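Local coordinates for protein anti-h(o) lectin I (Ulex europaeus, PDB 1FX5) that binds L-fucose, and through it the O(H) blood-group determinant, as a calcium- and manganese-containing homodimeric legume lectin, at residues Leu4-Lys9 with Leu229-Thr234; His56-Asn61 with Asp201-Leu206; Phe74-Ser79 with Lys160-Asn165. All blocks are in the same frame, centred on the assembly; numbering follows the deposited sequence.

Interaction 1 of 3, residues Leu4-Lys9 with Leu229-Thr234; sequences LSFKFK and LNWYFT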
loop_
_atom_site.group_PDB
_atom_site.type_symbol
_atom_site.label_atom_id
_atom_site.label_comp_id
_atom_site.label_asym_id
_atom_site.label_seq_id
_atom_site.Cartn_x
_atom_site.Cartn_y
_atom_site.Cartn_z
ATOM N N LEU A 4 -6.163 5.665 2.706
ATOM C CA LEU A 4 -5.658 4.638 1.804
ATOM C C LEU A 4 -6.824 4.165 0.946
ATOM O O LEU A 4 -7.942 3.947 1.432
ATOM C CB LEU A 4 -5.035 3.452 2.547
ATOM C CG LEU A 4 -4.505 2.375 1.587
ATOM C CD1 LEU A 4 -3.286 2.919 0.874
ATOM C CD2 LEU A 4 -4.121 1.103 2.319
ATOM N N SER A 5 -6.539 3.954 -0.327
ATOM C CA SER A 5 -7.537 3.515 -1.264
ATOM C C SER A 5 -6.839 2.853 -2.455
ATOM O O SER A 5 -5.797 3.334 -2.930
ATOM C CB SER A 5 -8.308 4.751 -1.699
ATOM O OG SER A 5 -9.403 4.449 -2.534
ATOM N N PHE A 6 -7.367 1.718 -2.897
ATOM C CA PHE A 6 -6.799 1.009 -4.035
ATOM C C PHE A 6 -7.919 0.291 -4.754
ATOM O O PHE A 6 -8.994 0.062 -4.164
ATOM C CB PHE A 6 -5.677 0.019 -3.621
ATOM C CG PHE A 6 -6.090 -1.019 -2.607
ATOM C CD1 PHE A 6 -6.860 -2.131 -2.986
ATOM C CD2 PHE A 6 -5.630 -0.946 -1.305
ATOM C CE1 PHE A 6 -7.150 -3.160 -2.083
ATOM C CE2 PHE A 6 -5.911 -1.959 -0.413
ATOM C CZ PHE A 6 -6.670 -3.074 -0.803
ATOM N N LYS A 7 -7.703 -0.015 -6.031
ATOM C CA LYS A 7 -8.703 -0.714 -6.835
ATOM C C LYS A 7 -8.025 -1.659 -7.804
ATOM O O LYS A 7 -7.067 -1.276 -8.500
ATOM C CB LYS A 7 -9.576 0.259 -7.633
ATOM C CG LYS A 7 -10.720 -0.435 -8.363
ATOM C CD LYS A 7 -11.316 0.403 -9.486
ATOM C CE LYS A 7 -12.137 1.574 -8.974
ATOM N NZ LYS A 7 -12.794 2.306 -10.112
ATOM N N PHE A 8 -8.477 -2.904 -7.803
ATOM C CA PHE A 8 -7.944 -3.927 -8.685
ATOM C C PHE A 8 -9.126 -4.241 -9.612
ATOM O O PHE A 8 -10.174 -4.733 -9.144
ATOM C CB PHE A 8 -7.621 -5.222 -7.923
ATOM C CG PHE A 8 -6.382 -5.176 -7.068
ATOM C CD1 PHE A 8 -5.156 -5.592 -7.576
ATOM C CD2 PHE A 8 -6.459 -4.812 -5.726
ATOM C CE1 PHE A 8 -4.023 -5.652 -6.761
ATOM C CE2 PHE A 8 -5.330 -4.868 -4.906
ATOM C CZ PHE A 8 -4.107 -5.291 -5.429
ATOM N N LYS A 9 -8.996 -3.929 -10.901
ATOM C CA LYS A 9 -10.067 -4.205 -11.866
ATOM C C LYS A 9 -10.048 -5.698 -12.209
ATOM O O LYS A 9 -11.041 -6.257 -12.659
ATOM C CB LYS A 9 -9.900 -3.344 -13.095
ATOM C CG LYS A 9 -10.179 -1.911 -12.774
ATOM C CD LYS A 9 -9.922 -1.016 -13.948
ATOM C CE LYS A 9 -10.336 0.397 -13.601
ATOM N NZ LYS A 9 -9.560 1.349 -14.420
ATOM N N LEU A 229 -13.002 -11.806 -8.361
ATOM C CA LEU A 229 -12.821 -11.132 -9.644
ATOM C C LEU A 229 -12.203 -9.725 -9.620
ATOM O O LEU A 229 -11.524 -9.319 -10.567
ATOM C CB LEU A 229 -14.164 -11.079 -10.377
ATOM C CG LEU A 229 -14.782 -12.402 -10.821
ATOM C CD1 LEU A 229 -16.243 -12.183 -11.093
ATOM C CD2 LEU A 229 -14.080 -12.951 -12.053
ATOM N N ASN A 230 -12.544 -8.942 -8.605
ATOM C CA ASN A 230 -12.022 -7.587 -8.476
ATOM C C ASN A 230 -12.104 -7.212 -7.018
ATOM O O ASN A 230 -12.724 -7.933 -6.219
ATOM C CB ASN A 230 -12.823 -6.596 -9.319
ATOM C CG ASN A 230 -14.317 -6.793 -9.187
ATOM O OD1 ASN A 230 -14.873 -6.783 -8.090
ATOM N ND2 ASN A 230 -14.974 -7.011 -10.316
ATOM N N TRP A 231 -11.569 -6.047 -6.687
ATOM C CA TRP A 231 -11.578 -5.614 -5.309
ATOM C C TRP A 231 -11.307 -4.130 -5.192
ATOM O O TRP A 231 -10.359 -3.620 -5.797
ATOM C CB TRP A 231 -10.466 -6.385 -4.586
ATOM C CG TRP A 231 -10.338 -6.186 -3.108
ATOM C CD1 TRP A 231 -11.312 -5.764 -2.232
ATOM C CD2 TRP A 231 -9.182 -6.487 -2.314
ATOM N NE1 TRP A 231 -10.827 -5.795 -0.943
ATOM C CE2 TRP A 231 -9.527 -6.237 -0.964
ATOM C CE3 TRP A 231 -7.894 -6.955 -2.612
ATOM C CZ2 TRP A 231 -8.625 -6.443 0.090
ATOM C CZ3 TRP A 231 -6.998 -7.160 -1.566
ATOM C CH2 TRP A 231 -7.371 -6.903 -0.231
ATOM N N TYR A 232 -12.122 -3.455 -4.391
ATOM C CA TYR A 232 -11.992 -2.028 -4.151
ATOM C C TYR A 232 -11.987 -1.856 -2.627
ATOM O O TYR A 232 -12.806 -2.494 -1.937
ATOM C CB TYR A 232 -13.165 -1.273 -4.779
ATOM C CG TYR A 232 -13.307 0.135 -4.258
ATOM C CD1 TYR A 232 -12.536 1.173 -4.775
ATOM C CD2 TYR A 232 -14.213 0.428 -3.235
ATOM C CE1 TYR A 232 -12.666 2.471 -4.296
ATOM C CE2 TYR A 232 -14.354 1.726 -2.737
ATOM C CZ TYR A 232 -13.578 2.743 -3.272
ATOM O OH TYR A 232 -13.720 4.036 -2.791
ATOM N N PHE A 233 -11.105 -0.987 -2.111
ATOM C CA PHE A 233 -11.005 -0.744 -0.671
ATOM C C PHE A 233 -10.595 0.677 -0.355
ATOM O O PHE A 233 -9.677 1.215 -0.982
ATOM C CB PHE A 233 -9.948 -1.672 -0.056
ATOM C CG PHE A 233 -9.730 -1.463 1.422
ATOM C CD1 PHE A 233 -10.457 -2.192 2.353
ATOM C CD2 PHE A 233 -8.798 -0.528 1.885
ATOM C CE1 PHE A 233 -10.269 -1.999 3.735
ATOM C CE2 PHE A 233 -8.601 -0.327 3.258
ATOM C CZ PHE A 233 -9.343 -1.066 4.185
ATOM N N THR A 234 -11.217 1.259 0.666
ATOM C CA THR A 234 -10.898 2.611 1.071
ATOM C C THR A 234 -11.149 2.823 2.568
ATOM O O THR A 234 -12.179 2.368 3.110
ATOM C CB THR A 234 -11.669 3.660 0.216
ATOM O OG1 THR A 234 -11.485 4.968 0.761
ATOM C CG2 THR A 234 -13.121 3.391 0.241
#
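N230 meets the strand end of the partner through its CB, which lies 3.2 Å from F8 O, while its OD1 makes a weak hydrogen bond to S73 N. W231 pairs with F8 in both directions: F8 N donates to W231 O at 2.8 Å and W231 N returns a bond to F8 O. With CG anti to its own backbone N (chi1 -176°), W231 places its indole on the same face of the sheet as F6 and F8, and F6 turns its CE1-CZ edge to the six-membered ring in a T-shaped contact, centroids 5.0 Å apart and planes at 81°. The indole NE1 is satisfied by T70 OG1. These are the N-terminal and C-terminal strands of the legume lectin fold, antiparallel neighbours in its back sheet, and L4-K7 pair with a strand of the second subunit. Y232 shares the partly exposed face with S5, K7 and T234, where polar and amphipathic residues fit; K7 CB reaches its ring edge. F233, on the buried face where flat rings pack, accepts from F6 N at 3.0 Å through its O. F233 CB lies over one face of the F6 ring, a CH-pi contact, 3.6 Å from F6 CZ. T234 CB packs 3.6 Å from S5 OG.

Interaction 2 of 3, residues His56-Asn61 with Asp201-Leu206; sequences HIWNCN and DLKEIL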
loop_
_atom_site.group_PDB
_atom_site.type_symbol
_atom_site.label_atom_id
_atom_site.label_comp_id
_atom_site.label_asym_id
_atom_site.label_seq_id
_atom_site.Cartn_x
_atom_site.Cartn_y
_atom_site.Cartn_z
ATOM N N HIS A 56 -3.734 1.445 8.939
ATOM C CA HIS A 56 -3.766 2.099 10.245
ATOM C C HIS A 56 -5.259 2.114 10.569
ATOM O O HIS A 56 -5.994 2.934 10.017
ATOM C CB HIS A 56 -3.236 3.532 10.115
ATOM C CG HIS A 56 -2.789 4.150 11.410
ATOM N ND1 HIS A 56 -2.751 3.445 12.603
ATOM C CD2 HIS A 56 -2.358 5.395 11.695
ATOM C CE1 HIS A 56 -2.310 4.241 13.563
ATOM N NE2 HIS A 56 -2.063 5.431 13.045
ATOM N N ILE A 57 -5.718 1.205 11.423
ATOM C CA ILE A 57 -7.137 1.160 11.750
ATOM C C ILE A 57 -7.575 2.080 12.889
ATOM O O ILE A 57 -8.704 2.571 12.902
ATOM C CB ILE A 57 -7.633 -0.296 11.888
ATOM C CG1 ILE A 57 -9.140 -0.372 11.626
ATOM C CG2 ILE A 57 -7.349 -0.828 13.258
ATOM C CD1 ILE A 57 -9.531 -0.127 10.186
ATOM N N TRP A 58 -6.737 2.250 13.893
ATOM C CA TRP A 58 -7.103 3.144 14.975
ATOM C C TRP A 58 -5.822 3.790 15.470
ATOM O O TRP A 58 -4.725 3.275 15.228
ATOM C CB TRP A 58 -7.983 2.516 16.064
ATOM C CG TRP A 58 -7.362 1.461 16.877
ATOM C CD1 TRP A 58 -7.324 0.133 16.598
ATOM C CD2 TRP A 58 -6.752 1.624 18.158
ATOM N NE1 TRP A 58 -6.738 -0.547 17.630
ATOM C CE2 TRP A 58 -6.378 0.338 18.598
ATOM C CE3 TRP A 58 -6.498 2.726 18.975
ATOM C CZ2 TRP A 58 -5.758 0.126 19.835
ATOM C CZ3 TRP A 58 -5.889 2.514 20.201
ATOM C CH2 TRP A 58 -5.523 1.220 20.619
ATOM N N ASN A 59 -5.964 4.963 16.072
ATOM C CA ASN A 59 -4.832 5.732 16.582
ATOM C C ASN A 59 -4.784 5.905 18.102
ATOM O O ASN A 59 -5.585 6.655 18.650
ATOM C CB ASN A 59 -4.913 7.104 15.915
ATOM C CG ASN A 59 -3.661 7.922 16.103
ATOM O OD1 ASN A 59 -2.917 7.743 17.075
ATOM N ND2 ASN A 59 -3.425 8.843 15.180
ATOM N N CYS A 60 -3.802 5.309 18.773
ATOM C CA CYS A 60 -3.726 5.449 20.234
ATOM C C CYS A 60 -3.429 6.869 20.743
ATOM O O CYS A 60 -3.792 7.218 21.866
ATOM C CB CYS A 60 -2.716 4.465 20.846
ATOM S SG CYS A 60 -3.007 4.088 22.623
ATOM N N ASN A 61 -2.798 7.696 19.917
ATOM C CA ASN A 61 -2.482 9.063 20.332
ATOM C C ASN A 61 -3.714 9.963 20.368
ATOM O O ASN A 61 -3.882 10.741 21.307
ATOM C CB ASN A 61 -1.406 9.691 19.426
ATOM C CG ASN A 61 -0.027 9.053 19.613
ATOM O OD1 ASN A 61 0.182 8.219 20.509
ATOM N ND2 ASN A 61 0.921 9.442 18.766
ATOM N N ASP A 201 -16.707 -2.669 18.894
ATOM C CA ASP A 201 -15.667 -1.668 19.090
ATOM C C ASP A 201 -14.303 -2.227 18.679
ATOM O O ASP A 201 -13.615 -2.878 19.475
ATOM C CB ASP A 201 -15.662 -1.245 20.562
ATOM C CG ASP A 201 -14.752 -0.062 20.842
ATOM O OD1 ASP A 201 -14.741 0.394 22.008
ATOM O OD2 ASP A 201 -14.041 0.410 19.923
ATOM N N LEU A 202 -13.871 -1.868 17.479
ATOM C CA LEU A 202 -12.597 -2.329 16.962
ATOM C C LEU A 202 -11.356 -1.979 17.794
ATOM O O LEU A 202 -10.400 -2.753 17.802
ATOM C CB LEU A 202 -12.451 -1.871 15.525
ATOM C CG LEU A 202 -12.701 -2.863 14.386
ATOM C CD1 LEU A 202 -13.768 -3.926 14.670
ATOM C CD2 LEU A 202 -13.007 -2.061 13.137
ATOM N N LYS A 203 -11.388 -0.861 18.531
ATOM C CA LYS A 203 -10.240 -0.445 19.367
ATOM C C LYS A 203 -9.998 -1.425 20.493
ATOM O O LYS A 203 -8.904 -1.477 21.056
ATOM C CB LYS A 203 -10.471 0.902 20.041
ATOM C CG LYS A 203 -10.399 2.101 19.164
ATOM C CD LYS A 203 -10.561 3.344 20.017
ATOM C CE LYS A 203 -9.523 3.360 21.135
ATOM N NZ LYS A 203 -9.592 4.601 21.966
ATOM N N GLU A 204 -11.042 -2.154 20.863
ATOM C CA GLU A 204 -10.921 -3.122 21.935
ATOM C C GLU A 204 -10.557 -4.536 21.493
ATOM O O GLU A 204 -10.268 -5.390 22.329
ATOM C CB GLU A 204 -12.243 -3.204 22.694
ATOM C CG GLU A 204 -12.582 -1.982 23.511
ATOM C CD GLU A 204 -13.830 -2.224 24.341
ATOM O OE1 GLU A 204 -13.775 -3.142 25.195
ATOM O OE2 GLU A 204 -14.861 -1.530 24.124
ATOM N N ILE A 205 -10.590 -4.793 20.193
ATOM C CA ILE A 205 -10.289 -6.109 19.670
ATOM C C ILE A 205 -9.054 -6.258 18.785
ATOM O O ILE A 205 -8.334 -7.263 18.878
ATOM C CB ILE A 205 -11.572 -6.632 18.962
ATOM C CG1 ILE A 205 -12.583 -7.043 20.033
ATOM C CG2 ILE A 205 -11.287 -7.790 18.014
ATOM C CD1 ILE A 205 -13.888 -6.396 19.867
ATOM N N LEU A 206 -8.782 -5.239 17.970
ATOM C CA LEU A 206 -7.635 -5.239 17.049
ATOM C C LEU A 206 -6.446 -4.330 17.418
ATOM O O LEU A 206 -6.580 -3.386 18.198
ATOM C CB LEU A 206 -8.119 -4.806 15.648
ATOM C CG LEU A 206 -9.258 -5.565 14.937
ATOM C CD1 LEU A 206 -9.772 -4.785 13.697
ATOM C CD2 LEU A 206 -8.756 -6.922 14.540
#
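W58 carries this contact, and K203 and L206 receive it from two directions. The W58 CB lies 4.0 Å from K203 CG. CG is held between the backbone N and the carbonyl carbon (chi1 67°), a torsion that turns the indole toward the 201-206 loop. Along the pyrrole part, K203 CG lies over the indole face at CG and CD2, and K203 CA stands almost straight above the five-membered ring, 3.9 Å from its centroid and 9° off the normal. NE1 then reaches L206 O at 2.9 Å with a nearly straight N-H (164°); the oxygen is close to the indole plane, although the donor sits well above the plane of the carbonyl. Farther out, CE3 and CZ3 meet K203 CE, as the bend at chi3 brings CE back to the ring; the two side chains cross at about a right angle. On the other rim W58 CZ2 passes 3.7 Å from K203 O. Beside this, I57 CG1 lies 4.5 Å from L202 CD2, a loose apolar approach next to L65 and F68 of the adjoining strand. Tryptophan suits the place: its broad face takes the methylenes of a long lysine, while its single N-H satisfies a backbone carbonyl, so one side chain both packs against the loop and bonds to it.

Interaction 3 of 3, residues Phe74-Ser79 with Lys160-Asn165; sequences FFMETS and KRYGLN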
loop_
_atom_site.group_PDB
_atom_site.type_symbol
_atom_site.label_atom_id
_atom_site.label_comp_id
_atom_site.label_asym_id
_atom_site.label_seq_id
_atom_site.Cartn_x
_atom_site.Cartn_y
_atom_site.Cartn_z
ATOM N N PHE A 74 -17.353 -12.320 -6.371
ATOM C CA PHE A 74 -16.733 -13.635 -6.283
ATOM C C PHE A 74 -17.676 -14.725 -6.860
ATOM O O PHE A 74 -18.849 -14.458 -7.179
ATOM C CB PHE A 74 -16.375 -13.932 -4.803
ATOM C CG PHE A 74 -17.542 -14.437 -3.967
ATOM C CD1 PHE A 74 -17.807 -15.791 -3.855
ATOM C CD2 PHE A 74 -18.367 -13.554 -3.301
ATOM C CE1 PHE A 74 -18.877 -16.262 -3.100
ATOM C CE2 PHE A 74 -19.439 -14.009 -2.539
ATOM C CZ PHE A 74 -19.697 -15.371 -2.440
ATOM N N PHE A 75 -17.132 -15.915 -7.090
ATOM C CA PHE A 75 -17.915 -17.031 -7.601
ATOM C C PHE A 75 -17.215 -18.308 -7.125
ATOM O O PHE A 75 -16.045 -18.274 -6.721
ATOM C CB PHE A 75 -18.138 -16.967 -9.130
ATOM C CG PHE A 75 -16.911 -17.248 -9.948
ATOM C CD1 PHE A 75 -15.987 -16.242 -10.213
ATOM C CD2 PHE A 75 -16.692 -18.512 -10.479
ATOM C CE1 PHE A 75 -14.858 -16.491 -10.994
ATOM C CE2 PHE A 75 -15.572 -18.767 -11.259
ATOM C CZ PHE A 75 -14.651 -17.750 -11.518
ATOM N N MET A 76 -17.960 -19.407 -7.064
ATOM C CA MET A 76 -17.408 -20.682 -6.620
ATOM C C MET A 76 -17.699 -21.743 -7.678
ATOM O O MET A 76 -18.725 -21.686 -8.346
ATOM C CB MET A 76 -18.088 -21.111 -5.306
ATOM C CG MET A 76 -18.255 -20.012 -4.275
ATOM S SD MET A 76 -18.999 -20.558 -2.725
ATOM C CE MET A 76 -20.771 -20.596 -3.114
ATOM N N GLU A 77 -16.827 -22.741 -7.781
ATOM C CA GLU A 77 -17.002 -23.822 -8.753
ATOM C C GLU A 77 -16.822 -25.139 -8.040
ATOM O O GLU A 77 -15.924 -25.269 -7.204
ATOM C CB GLU A 77 -15.972 -23.723 -9.862
ATOM C CG GLU A 77 -15.878 -22.353 -10.443
ATOM C CD GLU A 77 -15.833 -22.384 -11.938
ATOM O OE1 GLU A 77 -16.927 -22.546 -12.540
ATOM O OE2 GLU A 77 -14.711 -22.247 -12.492
ATOM N N THR A 78 -17.633 -26.128 -8.400
ATOM C CA THR A 78 -17.541 -27.436 -7.775
ATOM C C THR A 78 -17.997 -28.580 -8.682
ATOM O O THR A 78 -18.876 -28.404 -9.520
ATOM C CB THR A 78 -18.369 -27.471 -6.468
ATOM O OG1 THR A 78 -18.141 -28.709 -5.779
ATOM C CG2 THR A 78 -19.845 -27.330 -6.759
ATOM N N SER A 79 -17.388 -29.750 -8.499
ATOM C CA SER A 79 -17.719 -30.945 -9.274
ATOM C C SER A 79 -18.549 -31.887 -8.398
ATOM O O SER A 79 -19.036 -32.916 -8.866
ATOM C CB SER A 79 -16.455 -31.652 -9.760
ATOM O OG SER A 79 -15.844 -30.914 -10.811
ATOM N N LYS A 160 -26.817 -20.481 -0.840
ATOM C CA LYS A 160 -25.654 -20.465 -1.738
ATOM C C LYS A 160 -25.922 -20.927 -3.179
ATOM O O LYS A 160 -26.719 -21.830 -3.407
ATOM C CB LYS A 160 -24.495 -21.280 -1.101
ATOM C CG LYS A 160 -24.884 -22.721 -0.710
ATOM C CD LYS A 160 -23.710 -23.515 -0.165
ATOM C CE LYS A 160 -24.018 -25.009 -0.175
ATOM N NZ LYS A 160 -22.886 -25.841 0.300
ATOM N N ARG A 161 -25.218 -20.315 -4.133
ATOM C CA ARG A 161 -25.341 -20.626 -5.551
ATOM C C ARG A 161 -23.921 -20.841 -6.068
ATOM O O ARG A 161 -23.009 -20.145 -5.619
ATOM C CB ARG A 161 -25.975 -19.448 -6.298
ATOM C CG ARG A 161 -27.405 -19.136 -5.903
ATOM C CD ARG A 161 -28.014 -18.042 -6.771
ATOM N NE ARG A 161 -29.382 -17.743 -6.341
ATOM C CZ ARG A 161 -30.103 -16.690 -6.716
ATOM N NH1 ARG A 161 -29.613 -15.792 -7.554
ATOM N NH2 ARG A 161 -31.327 -16.526 -6.217
ATOM N N TYR A 162 -23.727 -21.778 -6.999
ATOM C CA TYR A 162 -22.405 -22.060 -7.558
ATOM C C TYR A 162 -22.381 -21.786 -9.060
ATOM O O TYR A 162 -23.436 -21.734 -9.682
ATOM C CB TYR A 162 -22.029 -23.529 -7.328
ATOM C CG TYR A 162 -21.637 -23.874 -5.917
ATOM C CD1 TYR A 162 -22.601 -24.018 -4.926
ATOM C CD2 TYR A 162 -20.296 -23.985 -5.555
ATOM C CE1 TYR A 162 -22.241 -24.248 -3.611
ATOM C CE2 TYR A 162 -19.921 -24.218 -4.242
ATOM C CZ TYR A 162 -20.895 -24.340 -3.276
ATOM O OH TYR A 162 -20.534 -24.504 -1.965
ATOM N N GLY A 163 -21.183 -21.612 -9.632
ATOM C CA GLY A 163 -21.056 -21.356 -11.064
ATOM C C GLY A 163 -20.749 -19.931 -11.481
ATOM O O GLY A 163 -21.126 -18.978 -10.792
ATOM N N LEU A 164 -20.113 -19.772 -12.643
ATOM C CA LEU A 164 -19.757 -18.443 -13.150
ATOM C C LEU A 164 -20.990 -17.598 -13.476
ATOM O O LEU A 164 -20.955 -16.367 -13.436
ATOM C CB LEU A 164 -18.851 -18.546 -14.384
ATOM C CG LEU A 164 -17.620 -17.616 -14.449
ATOM C CD1 LEU A 164 -17.251 -17.397 -15.926
ATOM C CD2 LEU A 164 -17.848 -16.243 -13.770
ATOM N N ASN A 165 -22.092 -18.263 -13.783
ATOM C CA ASN A 165 -23.328 -17.559 -14.105
ATOM C C ASN A 165 -23.997 -16.998 -12.823
ATOM O O ASN A 165 -24.956 -16.200 -12.893
ATOM C CB ASN A 165 -24.287 -18.493 -14.876
ATOM C CG ASN A 165 -24.590 -19.802 -14.120
ATOM O OD1 ASN A 165 -23.684 -20.597 -13.810
ATOM N ND2 ASN A 165 -25.866 -20.039 -13.849
HETATM O O HOH W 1 -20.888 -18.738 -7.836
#
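M76 O takes the backbone N-H of G163 in a short, straight bond of 2.8 Å (169° at the hydrogen), joining the loop to strand 64-78. A water accepts from M76 N at 3.1 Å and lies 3.0 Å from G163 O, to which it can donate, so the N and O of M76 both lead to G163, one through water and one directly. The positive phi of G163 (104°) would press a CB against the preceding carbonyl, which makes glycine the natural residue here.

Around this polar link apolar contacts form. The M76 chain bends at chi3 (-81°), bringing CE over one face of the Y162 ring in a CH-pi contact, 3.9 Å from its centroid. M76 SD stands farther off and oblique, a Met-aromatic contact suited to the polarisable thioether, and M76 CB packs 3.6 Å from Y162 CD2. T78 CG2 meets Y162 CD2 at 3.6 Å, leaving OG1 to bond Q223 O and A80 N: a beta-branched residue can offer a methyl and a hydroxyl to different neighbours. At the other end L164 sets CD2 centrally over the face of the F75 ring, 3.9 Å from its centroid, a CH-pi contact.

K160 sends NZ to T128 O, P82 O and K83 O, and R161 forms a salt bridge with D190. The K160 side chain lies about 9 Å from the bound calcium ion. The arrangement is a loop laid across a beta strand in the legume lectin jelly roll, near its paired calcium and manganese site.

How the interactions relate
From the N terminus, strand 3-8 comes first and pairs with the C-terminal strand 224-236: interaction 1 closes the longest loop. Inside that loop, 56-61 at the end of strand 44-59 meets the 201-206 loop in interaction 2, and inside this one again lies interaction 3, where strand 64-78 receives the 160-165 loop. The three are therefore nested, none crossing. Strand 64-78 pairs with both 44-59 and 224-236, which connects the three contacts through neighbouring strands. Interactions 1 and 3 touch directly, L229 CD2 packing 3.8 Å from F75 CE1, whereas interactions 2 and 3 lie on opposite sides of the chain's centre, about 21 Å apart at their nearest atoms.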